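PDB 4OVD: peptidoglycan glycosyltransferase, which is a penicillin-binding protein that combines a dimerisation domain with a domain of the penicillin-binding transpeptidase family. Local coordinates for residues Ser351-Met356 with Met408-Gly413; Thr493-Val498 with Gly502-Asn507. One frame throughout, in Å; residues are numbered along the deposited sequence.

Contact 1 of 2, residues Ser351-Met356 with Met408-Gly413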
loop_
_atom_site.group_PDB
_atom_site.type_symbol
_atom_site.label_atom_id
_atom_site.label_comp_id
_atom_site.label_asym_id
_atom_site.label_seq_id
_atom_site.Cartn_x
_atom_site.Cartn_y
_atom_site.Cartn_z
ATOM N N SER A 351 10.045 -4.350 17.877
ATOM C CA SER A 351 9.591 -3.045 17.505
ATOM C C SER A 351 9.893 -2.013 18.553
ATOM O O SER A 351 9.022 -1.401 19.098
ATOM C CB SER A 351 8.129 -3.050 17.152
ATOM O OG SER A 351 7.886 -2.013 16.275
ATOM N N SER A 352 11.154 -1.830 18.831
ATOM C CA SER A 352 11.564 -0.778 19.814
ATOM C C SER A 352 11.654 0.629 19.194
ATOM O O SER A 352 12.522 0.912 18.335
ATOM C CB SER A 352 12.951 -1.138 20.319
ATOM O OG SER A 352 13.580 -0.126 21.109
ATOM N N ASN A 353 10.779 1.512 19.633
ATOM C CA ASN A 353 10.865 2.888 19.218
ATOM C C ASN A 353 12.108 3.538 19.702
ATOM O O ASN A 353 12.687 4.354 18.978
ATOM C CB ASN A 353 9.680 3.735 19.740
ATOM C CG ASN A 353 8.381 3.310 19.123
ATOM O OD1 ASN A 353 8.324 2.878 17.974
ATOM N ND2 ASN A 353 7.344 3.525 19.829
ATOM N N VAL A 354 12.474 3.256 20.947
ATOM C CA VAL A 354 13.675 3.830 21.499
ATOM C C VAL A 354 14.922 3.473 20.688
ATOM O O VAL A 354 15.745 4.317 20.394
ATOM C CB VAL A 354 13.889 3.418 22.954
ATOM C CG1 VAL A 354 15.190 4.027 23.479
ATOM C CG2 VAL A 354 12.758 3.961 23.828
ATOM N N GLY A 355 15.014 2.223 20.287
ATOM C CA GLY A 355 16.177 1.746 19.520
ATOM C C GLY A 355 16.220 2.469 18.179
ATOM O O GLY A 355 17.310 2.865 17.734
HETATM N N MSE A 356 15.061 2.598 17.504
HETATM C CA MSE A 356 15.016 3.314 16.224
HETATM C C MSE A 356 15.461 4.752 16.340
HETATM O O MSE A 356 16.300 5.280 15.555
HETATM C CB MSE A 356 13.610 3.281 15.687
HETATM C CG MSE A 356 13.127 1.981 15.119
HETATM SE SE MSE A 356 14.258 1.207 13.741
HETATM C CE MSE A 356 15.086 -0.197 14.685
HETATM N N MSE A 408 10.651 10.517 13.253
HETATM C CA MSE A 408 10.422 9.887 11.953
HETATM C C MSE A 408 11.038 8.499 11.872
HETATM O O MSE A 408 10.533 7.621 11.150
HETATM C CB MSE A 408 11.045 10.683 10.827
HETATM C CG MSE A 408 10.138 11.892 10.596
HETATM SE SE MSE A 408 10.945 13.006 9.137
HETATM C CE MSE A 408 10.319 11.774 7.832
ATOM N N ALA A 409 12.089 8.266 12.655
ATOM C CA ALA A 409 12.776 6.950 12.644
ATOM C C ALA A 409 11.826 5.851 13.003
ATOM O O ALA A 409 12.050 4.718 12.587
ATOM C CB ALA A 409 13.942 6.959 13.619
ATOM N N PHE A 410 10.839 6.140 13.894
ATOM C CA PHE A 410 9.862 5.131 14.261
ATOM C C PHE A 410 8.508 5.431 13.684
ATOM O O PHE A 410 7.469 4.939 14.157
ATOM C CB PHE A 410 9.807 4.837 15.770
ATOM C CG PHE A 410 9.565 6.012 16.662
ATOM C CD1 PHE A 410 10.586 6.766 17.112
ATOM C CD2 PHE A 410 8.305 6.249 17.171
ATOM C CE1 PHE A 410 10.397 7.800 17.982
ATOM C CE2 PHE A 410 8.093 7.265 18.083
ATOM C CZ PHE A 410 9.158 8.062 18.479
ATOM N N GLY A 411 8.526 6.178 12.590
ATOM C CA GLY A 411 7.312 6.474 11.874
ATOM C C GLY A 411 6.346 7.525 12.432
ATOM O O GLY A 411 5.145 7.474 12.089
ATOM N N GLN A 412 6.848 8.453 13.252
ATOM C CA GLN A 412 6.046 9.557 13.785
ATOM C C GLN A 412 6.547 10.842 13.217
ATOM O O GLN A 412 7.692 10.943 12.798
ATOM C CB GLN A 412 6.017 9.560 15.299
ATOM C CG GLN A 412 5.341 8.241 15.768
ATOM C CD GLN A 412 4.956 8.221 17.255
ATOM O OE1 GLN A 412 5.026 9.235 17.940
ATOM N NE2 GLN A 412 4.611 7.043 17.755
ATOM N N GLY A 413 5.675 11.841 13.201
ATOM C CA GLY A 413 6.023 13.160 12.662
ATOM C C GLY A 413 5.921 13.349 11.149
ATOM O O GLY A 413 6.481 14.290 10.610
HETATM O O HOH W 1 6.487 3.300 15.925
#
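The first turn of helix 353-364 faces the type I turn Met408-Gly411, and the backbones come closest at two points, Asn353 CA to Phe410 CA at 5.5 Å and Met356 CA to Ala409 CA at 5.6 Å. Asn353 lies across the phenyl ring of Phe410. Its CB stands over one face, 4.0 Å from the ring centroid and 17° off the normal, a CH-pi contact displaced toward the rim. Farther along the side chain, Asn353 CG comes within 3.5 Å of Phe410 CD2, and the amide and ring planes are tilted by 28°, a stack that is close to but not quite parallel. Phe410 CG sits between its own backbone N and carbonyl carbon (chi1 56°), which swings the ring up against the helix. The amide oxygen has two grips. A water bridges the segments, donating to Asn353 OD1 at 2.8 Å and to Phe410 O at 2.6 Å, while Lys298 NZ bonds OD1 from outside the pair. One turn further on, Met356 CB packs against Phe410 CB at 4.1 Å and against the methyl of Ala409; the rest of this selenomethionine leads away to helix 298-307. Both backbones are shaped by caps: Ser352 OG accepts from Gly355 N at 2.9 Å as N-cap and also bonds Asp332, whereas Gly411, with positive phi, closes helix 404-408 in a Schellman motif. Ser351-Ser352-Asn353 fits the SXN motif of penicillin-binding proteins, with Ser295 and Lys298 matching the SXXK motif and Lys490 the lysine of KTG. Ser351 OG bonds both lysines, so the Asn353-Phe410 stack lies beside the place where these three family motifs converge.

Contact 2 of 2, residues Thr493-Val498 with Gly502-Asn507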
loop_
_atom_site.group_PDB
_atom_site.type_symbol
_atom_site.label_atom_id
_atom_site.label_comp_id
_atom_site.label_asym_id
_atom_site.label_seq_id
_atom_site.Cartn_x
_atom_site.Cartn_y
_atom_site.Cartn_z
ATOM N N THR A 493 1.804 -0.025 14.315
ATOM C CA THR A 493 0.825 0.687 15.013
ATOM C C THR A 493 1.034 2.118 14.522
ATOM O O THR A 493 2.091 2.676 14.771
ATOM C CB THR A 493 1.067 0.685 16.527
ATOM O OG1 THR A 493 1.003 -0.650 16.990
ATOM C CG2 THR A 493 -0.017 1.523 17.199
ATOM N N GLY A 494 0.056 2.657 13.798
ATOM C CA GLY A 494 0.078 3.993 13.283
ATOM C C GLY A 494 -1.078 4.844 13.843
ATOM O O GLY A 494 -1.733 4.457 14.793
ATOM N N GLN A 495 -1.265 6.055 13.336
ATOM C CA GLN A 495 -2.331 6.866 13.862
ATOM C C GLN A 495 -3.100 7.630 12.822
ATOM O O GLN A 495 -2.593 8.013 11.759
ATOM C CB GLN A 495 -1.762 7.929 14.770
ATOM C CG GLN A 495 -0.965 7.512 15.970
ATOM C CD GLN A 495 -1.805 7.220 17.170
ATOM O OE1 GLN A 495 -2.958 7.682 17.318
ATOM N NE2 GLN A 495 -1.242 6.442 18.045
ATOM N N GLN A 496 -4.345 7.889 13.153
ATOM C CA GLN A 496 -5.168 8.743 12.351
ATOM C C GLN A 496 -4.687 10.202 12.529
ATOM O O GLN A 496 -4.150 10.611 13.556
ATOM C CB GLN A 496 -6.624 8.631 12.766
ATOM C CG GLN A 496 -7.110 7.261 12.366
ATOM C CD GLN A 496 -8.577 7.228 12.158
ATOM O OE1 GLN A 496 -9.360 7.684 13.016
ATOM N NE2 GLN A 496 -8.974 6.714 10.990
ATOM N N VAL A 497 -4.880 10.990 11.511
ATOM C CA VAL A 497 -4.422 12.398 11.564
ATOM C C VAL A 497 -5.428 13.330 10.964
ATOM O O VAL A 497 -6.355 12.883 10.304
ATOM C CB VAL A 497 -3.109 12.555 10.757
ATOM C CG1 VAL A 497 -2.044 11.599 11.293
ATOM C CG2 VAL A 497 -3.299 12.360 9.268
ATOM N N VAL A 498 -5.269 14.631 11.212
ATOM C CA VAL A 498 -6.092 15.645 10.596
ATOM C C VAL A 498 -5.585 15.607 9.151
ATOM O O VAL A 498 -4.378 15.855 8.903
ATOM C CB VAL A 498 -5.831 16.998 11.230
ATOM C CG1 VAL A 498 -6.552 18.092 10.473
ATOM C CG2 VAL A 498 -6.213 16.931 12.705
ATOM N N GLY A 502 -1.634 16.502 8.650
ATOM C CA GLY A 502 -0.833 15.413 9.104
ATOM C C GLY A 502 -0.619 15.307 10.618
ATOM O O GLY A 502 0.069 14.424 11.045
ATOM N N SER A 503 -1.196 16.169 11.431
ATOM C CA SER A 503 -1.032 16.094 12.894
ATOM C C SER A 503 -2.269 15.483 13.572
ATOM O O SER A 503 -3.221 15.197 12.908
ATOM C CB SER A 503 -0.854 17.520 13.461
ATOM O OG SER A 503 0.137 18.192 12.700
ATOM N N TYR A 504 -2.292 15.405 14.909
ATOM C CA TYR A 504 -3.407 14.812 15.622
ATOM C C TYR A 504 -3.356 15.059 17.070
ATOM O O TYR A 504 -2.370 15.536 17.585
ATOM C CB TYR A 504 -3.424 13.313 15.422
ATOM C CG TYR A 504 -2.147 12.589 15.833
ATOM C CD1 TYR A 504 -1.107 12.438 14.939
ATOM C CD2 TYR A 504 -2.017 12.021 17.106
ATOM C CE1 TYR A 504 0.064 11.779 15.289
ATOM C CE2 TYR A 504 -0.882 11.331 17.457
ATOM C CZ TYR A 504 0.152 11.210 16.542
ATOM O OH TYR A 504 1.273 10.523 16.876
ATOM N N GLY A 505 -4.487 14.820 17.720
ATOM C CA GLY A 505 -4.593 15.023 19.128
ATOM C C GLY A 505 -4.668 13.728 19.904
ATOM O O GLY A 505 -4.509 12.618 19.373
ATOM N N GLU A 506 -5.018 13.900 21.163
ATOM C CA GLU A 506 -5.101 12.817 22.134
ATOM C C GLU A 506 -6.049 11.696 21.741
ATOM O O GLU A 506 -5.791 10.550 22.053
ATOM C CB GLU A 506 -5.566 13.406 23.489
ATOM C CG GLU A 506 -5.398 12.471 24.676
ATOM C CD GLU A 506 -3.934 12.185 24.976
ATOM O OE1 GLU A 506 -3.663 11.269 25.786
ATOM O OE2 GLU A 506 -3.052 12.868 24.399
ATOM N N ASN A 507 -7.136 12.009 21.057
ATOM C CA ASN A 507 -8.103 10.959 20.722
ATOM C C ASN A 507 -7.984 10.326 19.357
ATOM O O ASN A 507 -8.912 9.684 18.870
ATOM C CB ASN A 507 -9.532 11.464 20.995
ATOM C CG ASN A 507 -9.761 11.713 22.472
ATOM O OD1 ASN A 507 -10.059 12.824 22.871
ATOM N ND2 ASN A 507 -9.494 10.699 23.301
#
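Val498 N donates to Ser503 O at 2.7 Å in a nearly straight bond, with an N-H...O angle of 172°. Gly502 N returns a bond to Val498 O at 2.8 Å, distinctly more bent at its hydrogen. This pair of bonds closes the tip of an irregular beta-hairpin, whose regular arms are the antiparallel neighbours 487-495 and 510-518. The chain turns back here through Gly502, whose positive phi suits a glycine, and the touching parts 495-498 and 502-504 run roughly at right angles instead of continuing the ladder.

Tyr504 is the main bridge between the two sides. A chi1 of 57° brings its ring over Gln495. Gln495 CB lies over one ring face, 4.3 Å from the centroid and 13° off the normal, a CH-pi contact offset toward the rim. Beyond it, Gln495 CG lies above the same face, over the phenol end, 3.9 Å from Tyr504 OH, and the two side chains cross at about a right angle. The hydroxyl itself is hydrogen-bonded to Glu292, a residue whose backbone also pairs with Gln495, so the ring is held at its outer end as well as along its face.

Nearer the backbone, Gln496 O approaches Tyr504 CB at 3.4 Å, and this carbonyl has a hydrogen-bonding partner in Ser508 OG. Val497 packs beside the turn: its CG1 meets Tyr504 CD1 at 3.9 Å and lies 3.5 Å from Gly502 O, while CG2 faces Gly502 CA. One methyl of Val498 leans over the same carbonyl that its amide grips, with CG2 3.5 Å from Ser503 O.

From the N terminus, the chain first meets contact 1, which closes a long loop: 51 residues, with much helix and no strand, separate Ser351-Met356 from Met408-Gly413. Contact 2 follows in series and closes a far shorter one, with three residues between its segments at the tip of a hairpin. The two loops therefore neither nest nor cross. Contact 1 joins the start of helix 353-364 to the loop after helix 404-408, whereas contact 2 belongs to the edge of the five-stranded antiparallel sheet. Their centres lie about 15 Å apart, and Glu292 spans them, since the partner of Tyr504 also accepts from Gly413 N. Gln412 packs against that same tyrosine hydroxyl.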